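Local coordinates for protein possible TctC subunit of the Tripartite Tricarboxylate Transport(TTT) Family (Rhodopseudomonas palustris, PDB 6HKE) that probably serves as the periplasmic substrate-binding protein of a tripartite tricarboxylate transporter, capturing malate for high-affinity uptake, at residues Phe13-Lys26 against Leu45-Gly59. The protein carries 2 engineered substitutions. Residues are numbered along the deposited sequence; the frame is centred on the assembly and turned at random.
Sequences FPVRTVTVVVPFAK and LGQPIEIENMLGAGG. With MLT (D-malate), chain D; LMR ((2S)-2-hydroxybutanedioic acid), chain E.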
loop_
_atom_site.group_PDB
_atom_site.type_symbol
_atom_site.label_atom_id
_atom_site.label_comp_id
_atom_site.label_asym_id
_atom_site.label_seq_id
_atom_site.Cartn_x
_atom_site.Cartn_y
_atom_site.Cartn_z
ATOM N N PHE A 13 -10.641 22.654 -16.487
ATOM C CA PHE A 13 -10.353 21.768 -15.322
ATOM C C PHE A 13 -8.930 21.992 -14.828
ATOM O O PHE A 13 -8.011 22.033 -15.618
ATOM C CB PHE A 13 -10.468 20.280 -15.675
ATOM C CG PHE A 13 -9.974 19.357 -14.589
ATOM C CD1 PHE A 13 -10.793 19.009 -13.530
ATOM C CD2 PHE A 13 -8.665 18.899 -14.577
ATOM C CE1 PHE A 13 -10.332 18.181 -12.511
ATOM C CE2 PHE A 13 -8.205 18.069 -13.566
ATOM C CZ PHE A 13 -9.037 17.715 -12.526
ATOM N N PRO A 14 -8.670 22.059 -13.510
ATOM C CA PRO A 14 -9.716 22.195 -12.493
ATOM C C PRO A 14 -10.276 23.620 -12.400
ATOM O O PRO A 14 -9.611 24.513 -12.847
ATOM C CB PRO A 14 -8.990 21.806 -11.197
ATOM C CG PRO A 14 -7.539 22.139 -11.463
ATOM C CD PRO A 14 -7.323 21.903 -12.940
ATOM N N VAL A 15 -11.476 23.764 -11.828
ATOM C CA VAL A 15 -12.187 25.048 -11.521
ATOM C C VAL A 15 -12.078 25.373 -10.024
ATOM O O VAL A 15 -12.501 26.468 -9.608
ATOM C CB VAL A 15 -13.659 24.953 -11.959
ATOM C CG1 VAL A 15 -14.492 26.119 -11.448
ATOM C CG2 VAL A 15 -13.773 24.829 -13.475
ATOM N N ARG A 16 -11.536 24.463 -9.221
ATOM C CA ARG A 16 -11.476 24.646 -7.749
ATOM C C ARG A 16 -10.541 23.597 -7.157
ATOM O O ARG A 16 -10.021 22.774 -7.929
ATOM C CB ARG A 16 -12.874 24.510 -7.131
ATOM C CG ARG A 16 -13.488 23.126 -7.287
ATOM C CD ARG A 16 -14.972 23.103 -7.039
ATOM N NE ARG A 16 -15.357 21.710 -6.890
ATOM C CZ ARG A 16 -15.918 20.944 -7.822
ATOM N NH1 ARG A 16 -16.203 21.434 -9.017
ATOM N NH2 ARG A 16 -16.187 19.673 -7.548
ATOM N N THR A 17 -10.400 23.605 -5.834
ATOM C CA THR A 17 -9.534 22.670 -5.082
ATOM C C THR A 17 -9.903 21.238 -5.468
ATOM O O THR A 17 -11.101 20.919 -5.493
ATOM C CB THR A 17 -9.644 22.928 -3.581
ATOM O OG1 THR A 17 -9.190 24.264 -3.388
ATOM C CG2 THR A 17 -8.822 21.973 -2.750
ATOM N N VAL A 18 -8.909 20.426 -5.828
ATOM C CA VAL A 18 -9.115 18.976 -6.093
ATOM C C VAL A 18 -8.989 18.242 -4.756
ATOM O O VAL A 18 -8.036 18.534 -4.014
ATOM C CB VAL A 18 -8.128 18.443 -7.139
ATOM C CG1 VAL A 18 -8.271 16.939 -7.319
ATOM C CG2 VAL A 18 -8.273 19.176 -8.465
ATOM N N THR A 19 -9.945 17.362 -4.448
ATOM C CA THR A 19 -9.901 16.460 -3.275
ATOM C C THR A 19 -9.308 15.114 -3.716
ATOM O O THR A 19 -9.812 14.500 -4.676
ATOM C CB THR A 19 -11.277 16.359 -2.614
ATOM O OG1 THR A 19 -11.570 17.665 -2.108
ATOM C CG2 THR A 19 -11.320 15.351 -1.486
ATOM N N VAL A 20 -8.215 14.716 -3.068
ATOM C CA VAL A 20 -7.596 13.375 -3.207
ATOM C C VAL A 20 -7.830 12.697 -1.867
ATOM O O VAL A 20 -7.330 13.186 -0.835
ATOM C CB VAL A 20 -6.105 13.438 -3.577
ATOM C CG1 VAL A 20 -5.468 12.055 -3.525
ATOM C CG2 VAL A 20 -5.895 14.096 -4.941
ATOM N N VAL A 21 -8.642 11.659 -1.910
ATOM C CA VAL A 21 -9.072 10.886 -0.730
ATOM C C VAL A 21 -8.069 9.753 -0.543
ATOM O O VAL A 21 -7.754 9.078 -1.535
ATOM C CB VAL A 21 -10.513 10.390 -0.928
ATOM C CG1 VAL A 21 -10.977 9.600 0.279
ATOM C CG2 VAL A 21 -11.450 11.553 -1.179
ATOM N N VAL A 22 -7.610 9.586 0.696
ATOM C CA VAL A 22 -6.712 8.503 1.173
ATOM C C VAL A 22 -7.498 7.651 2.169
ATOM O O VAL A 22 -8.092 8.194 3.104
ATOM C CB VAL A 22 -5.427 9.095 1.793
ATOM C CG1 VAL A 22 -4.651 8.055 2.569
ATOM C CG2 VAL A 22 -4.529 9.739 0.732
ATOM N N PRO A 23 -7.568 6.309 1.969
ATOM C CA PRO A 23 -8.375 5.428 2.823
ATOM C C PRO A 23 -7.835 5.205 4.247
ATOM O O PRO A 23 -8.530 4.589 5.060
ATOM C CB PRO A 23 -8.349 4.055 2.130
ATOM C CG PRO A 23 -7.770 4.301 0.758
ATOM C CD PRO A 23 -6.964 5.581 0.844
ATOM N N PHE A 24 -6.604 5.657 4.509
ATOM C CA PHE A 24 -5.846 5.289 5.727
ATOM C C PHE A 24 -5.405 6.520 6.515
ATOM O O PHE A 24 -5.353 7.639 5.993
ATOM C CB PHE A 24 -4.677 4.400 5.321
ATOM C CG PHE A 24 -5.156 3.130 4.675
ATOM C CD1 PHE A 24 -5.744 2.140 5.437
ATOM C CD2 PHE A 24 -5.077 2.954 3.303
ATOM C CE1 PHE A 24 -6.221 0.980 4.842
ATOM C CE2 PHE A 24 -5.547 1.791 2.715
ATOM C CZ PHE A 24 -6.120 0.808 3.486
ATOM N N ALA A 25 -5.079 6.272 7.770
ATOM C CA ALA A 25 -4.714 7.293 8.778
ATOM C C ALA A 25 -3.485 8.068 8.300
ATOM O O ALA A 25 -2.601 7.471 7.608
ATOM C CB ALA A 25 -4.477 6.634 10.110
ATOM N N LYS A 26 -3.476 9.358 8.625
ATOM C CA LYS A 26 -2.352 10.300 8.384
ATOM C C LYS A 26 -1.052 9.673 8.919
ATOM O O LYS A 26 -1.096 8.920 9.918
ATOM C CB LYS A 26 -2.698 11.657 9.011
ATOM C CG LYS A 26 -1.790 12.797 8.583
ATOM C CD LYS A 26 -2.101 14.145 9.224
ATOM C CE LYS A 26 -1.274 15.282 8.636
ATOM N NZ LYS A 26 -1.503 16.570 9.344
ATOM N N LEU A 45 -1.697 21.664 -12.389
ATOM C CA LEU A 45 -3.171 21.822 -12.430
ATOM C C LEU A 45 -3.574 23.298 -12.304
ATOM O O LEU A 45 -4.628 23.628 -12.842
ATOM C CB LEU A 45 -3.797 20.966 -11.321
ATOM C CG LEU A 45 -3.516 19.473 -11.429
ATOM C CD1 LEU A 45 -4.221 18.740 -10.317
ATOM C CD2 LEU A 45 -3.932 18.924 -12.793
ATOM N N GLY A 46 -2.818 24.127 -11.578
ATOM C CA GLY A 46 -3.142 25.551 -11.356
ATOM C C GLY A 46 -4.139 25.739 -10.221
ATOM O O GLY A 46 -4.566 26.883 -9.979
ATOM N N GLN A 47 -4.470 24.665 -9.510
ATOM C CA GLN A 47 -5.360 24.703 -8.324
ATOM C C GLN A 47 -4.714 23.876 -7.216
ATOM O O GLN A 47 -4.019 22.901 -7.473
ATOM C CB GLN A 47 -6.765 24.195 -8.680
ATOM C CG GLN A 47 -7.577 25.157 -9.543
ATOM C CD GLN A 47 -8.082 26.386 -8.819
ATOM O OE1 GLN A 47 -8.187 26.426 -7.595
ATOM N NE2 GLN A 47 -8.413 27.411 -9.584
ATOM N N PRO A 48 -4.938 24.219 -5.934
ATOM C CA PRO A 48 -4.400 23.413 -4.848
ATOM C C PRO A 48 -5.091 22.038 -4.775
ATOM O O PRO A 48 -6.193 21.856 -5.311
ATOM C CB PRO A 48 -4.641 24.294 -3.623
ATOM C CG PRO A 48 -5.862 25.080 -3.975
ATOM C CD PRO A 48 -5.756 25.342 -5.461
ATOM N N ILE A 49 -4.409 21.077 -4.158
ATOM C CA ILE A 49 -4.957 19.715 -3.947
ATOM C C ILE A 49 -5.110 19.508 -2.446
ATOM O O ILE A 49 -4.159 19.782 -1.705
ATOM C CB ILE A 49 -4.096 18.641 -4.626
ATOM C CG1 ILE A 49 -4.139 18.809 -6.147
ATOM C CG2 ILE A 49 -4.567 17.269 -4.204
ATOM C CD1 ILE A 49 -3.108 18.013 -6.899
ATOM N N GLU A 50 -6.307 19.115 -2.034
ATOM C CA GLU A 50 -6.684 18.860 -0.624
ATOM C C GLU A 50 -6.617 17.346 -0.408
ATOM O O GLU A 50 -7.165 16.619 -1.238
ATOM C CB GLU A 50 -8.081 19.446 -0.418
ATOM C CG GLU A 50 -8.671 19.289 0.964
ATOM C CD GLU A 50 -10.179 19.493 0.935
ATOM O OE1 GLU A 50 -10.656 20.493 1.520
ATOM O OE2 GLU A 50 -10.872 18.659 0.305
ATOM N N ILE A 51 -5.944 16.888 0.643
ATOM C CA ILE A 51 -5.893 15.442 1.008
ATOM C C ILE A 51 -6.946 15.210 2.090
ATOM O O ILE A 51 -6.902 15.913 3.077
ATOM C CB ILE A 51 -4.491 15.020 1.471
ATOM C CG1 ILE A 51 -3.475 15.095 0.328
ATOM C CG2 ILE A 51 -4.541 13.632 2.101
ATOM C CD1 ILE A 51 -3.444 13.863 -0.580
ATOM N N GLU A 52 -7.880 14.289 1.863
ATOM C CA GLU A 52 -8.920 13.891 2.842
ATOM C C GLU A 52 -8.633 12.435 3.232
ATOM O O GLU A 52 -8.568 11.557 2.310
ATOM C CB GLU A 52 -10.305 14.088 2.224
ATOM C CG GLU A 52 -11.418 14.157 3.250
ATOM C CD GLU A 52 -12.812 13.990 2.673
ATOM O OE1 GLU A 52 -13.681 13.448 3.384
ATOM O OE2 GLU A 52 -13.028 14.397 1.513
ATOM N N ASN A 53 -8.369 12.199 4.518
ATOM C CA ASN A 53 -8.127 10.848 5.075
ATOM C C ASN A 53 -9.493 10.353 5.525
ATOM O O ASN A 53 -10.122 11.038 6.331
ATOM C CB ASN A 53 -7.088 10.844 6.191
ATOM C CG ASN A 53 -5.722 11.303 5.726
ATOM O OD1 ASN A 53 -5.421 12.496 5.720
ATOM N ND2 ASN A 53 -4.884 10.359 5.339
ATOM N N MET A 54 -9.976 9.283 4.906
ATOM C CA MET A 54 -11.356 8.790 5.096
ATOM C C MET A 54 -11.271 7.323 5.499
ATOM O O MET A 54 -11.029 6.466 4.618
ATOM C CB MET A 54 -12.197 8.965 3.830
ATOM C CG MET A 54 -13.679 8.681 4.060
ATOM S SD MET A 54 -14.634 8.843 2.536
ATOM C CE MET A 54 -14.409 10.600 2.240
ATOM N N LEU A 55 -11.466 7.062 6.790
ATOM C CA LEU A 55 -11.245 5.732 7.396
ATOM C C LEU A 55 -12.560 4.978 7.387
ATOM O O LEU A 55 -13.616 5.630 7.487
ATOM C CB LEU A 55 -10.748 5.903 8.827
ATOM C CG LEU A 55 -9.686 6.976 8.991
ATOM C CD1 LEU A 55 -9.230 7.061 10.437
ATOM C CD2 LEU A 55 -8.531 6.720 8.034
ATOM N N GLY A 56 -12.470 3.655 7.339
ATOM C CA GLY A 56 -13.620 2.768 7.564
ATOM C C GLY A 56 -13.626 1.612 6.592
ATOM O O GLY A 56 -13.029 1.747 5.502
ATOM N N ALA A 57 -14.271 0.521 7.004
ATOM C CA ALA A 57 -14.655 -0.618 6.153
ATOM C C ALA A 57 -13.360 -1.249 5.654
ATOM O O ALA A 57 -13.233 -1.494 4.443
ATOM C CB ALA A 57 -15.564 -0.144 5.039
ATOM N N GLY A 58 -12.415 -1.415 6.589
ATOM C CA GLY A 58 -11.054 -1.929 6.365
ATOM C C GLY A 58 -10.381 -1.332 5.142
ATOM O O GLY A 58 -9.725 -2.080 4.403
ATOM N N GLY A 59 -10.502 -0.028 4.948
ATOM C CA GLY A 59 -9.732 0.692 3.922
ATOM C C GLY A 59 -10.496 0.826 2.618
ATOM O O GLY A 59 -9.902 1.358 1.663
HETATM C C1 MLT D . -2.287 -0.655 3.964
HETATM O O1 MLT D . -2.798 -1.125 2.923
HETATM O O2 MLT D . -1.815 -1.418 4.838
HETATM C C2 MLT D . -2.294 0.844 4.160
HETATM O O3 MLT D . -1.797 1.640 3.064
HETATM C C3 MLT D . -1.412 1.263 5.298
HETATM C C4 MLT D . -1.601 2.756 5.353
HETATM O O4 MLT D . -1.426 3.449 4.313
HETATM O O5 MLT D . -1.967 3.216 6.454
HETATM C C1 LMR E . -2.079 -0.831 4.139
HETATM O O1A LMR E . -3.044 -0.842 3.359
HETATM O O1B LMR E . -1.586 -1.859 4.676
HETATM C C2 LMR E . -1.438 0.531 4.449
HETATM O O2 LMR E . -1.115 1.305 3.299
HETATM C C3 LMR E . -2.318 1.408 5.343
HETATM C C4 LMR E . -1.714 2.801 5.327
HETATM O O4A LMR E . -1.243 3.240 6.394
HETATM O O4B LMR E . -1.676 3.428 4.239
HETATM O O HOH W 1 -9.437 2.757 6.806
#
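N53 ND2 is gripped from two directions: across the contact it gives a hydrogen bond to F24 O at 2.8 Å, close to the plane of its own amide, and its other partner is D31 OD1. The CG of N53 lies beside its backbone N (chi1 -62°), which brings the amide across to F24 O just past the end of strand 18-22, where ND2 also rests on V22 CG1. Strands 18-22 and 49-53 run parallel in register, V18 beside I49 through V22 beside N53, with hydrogen bonds passing from V18 N to P48 O through to M54 N and V22 O. T19 OG1 donates a hydrogen bond to E50 OE2 at 2.7 Å, reaching it on the anti side, 31° out of the carboxylate plane. The face carrying V18, V20, I49 and I51 is largely apolar, with N53 at its end: V20 CG2 meets I49 CG2 at 3.5 Å, and I49 and I51 pack onto helix 29-45.

Past the strand, overlapping D- and (2S)-malate models share one face of the F24 ring, C2 of D-malate over its centre and C3 of the (2S) form toward its rim; P23 CB takes the opposite face. F24 CZ sits 3.6 Å from G59 CA, where a side chain would clash. With an alanine here, malate is likely to lose the flat surface it lies on, a gap opening toward P23 and G59. This is a right-handed beta-alpha-beta crossover through helix 29-45, its first strand leading into the malate pocket of a type II periplasmic binding protein.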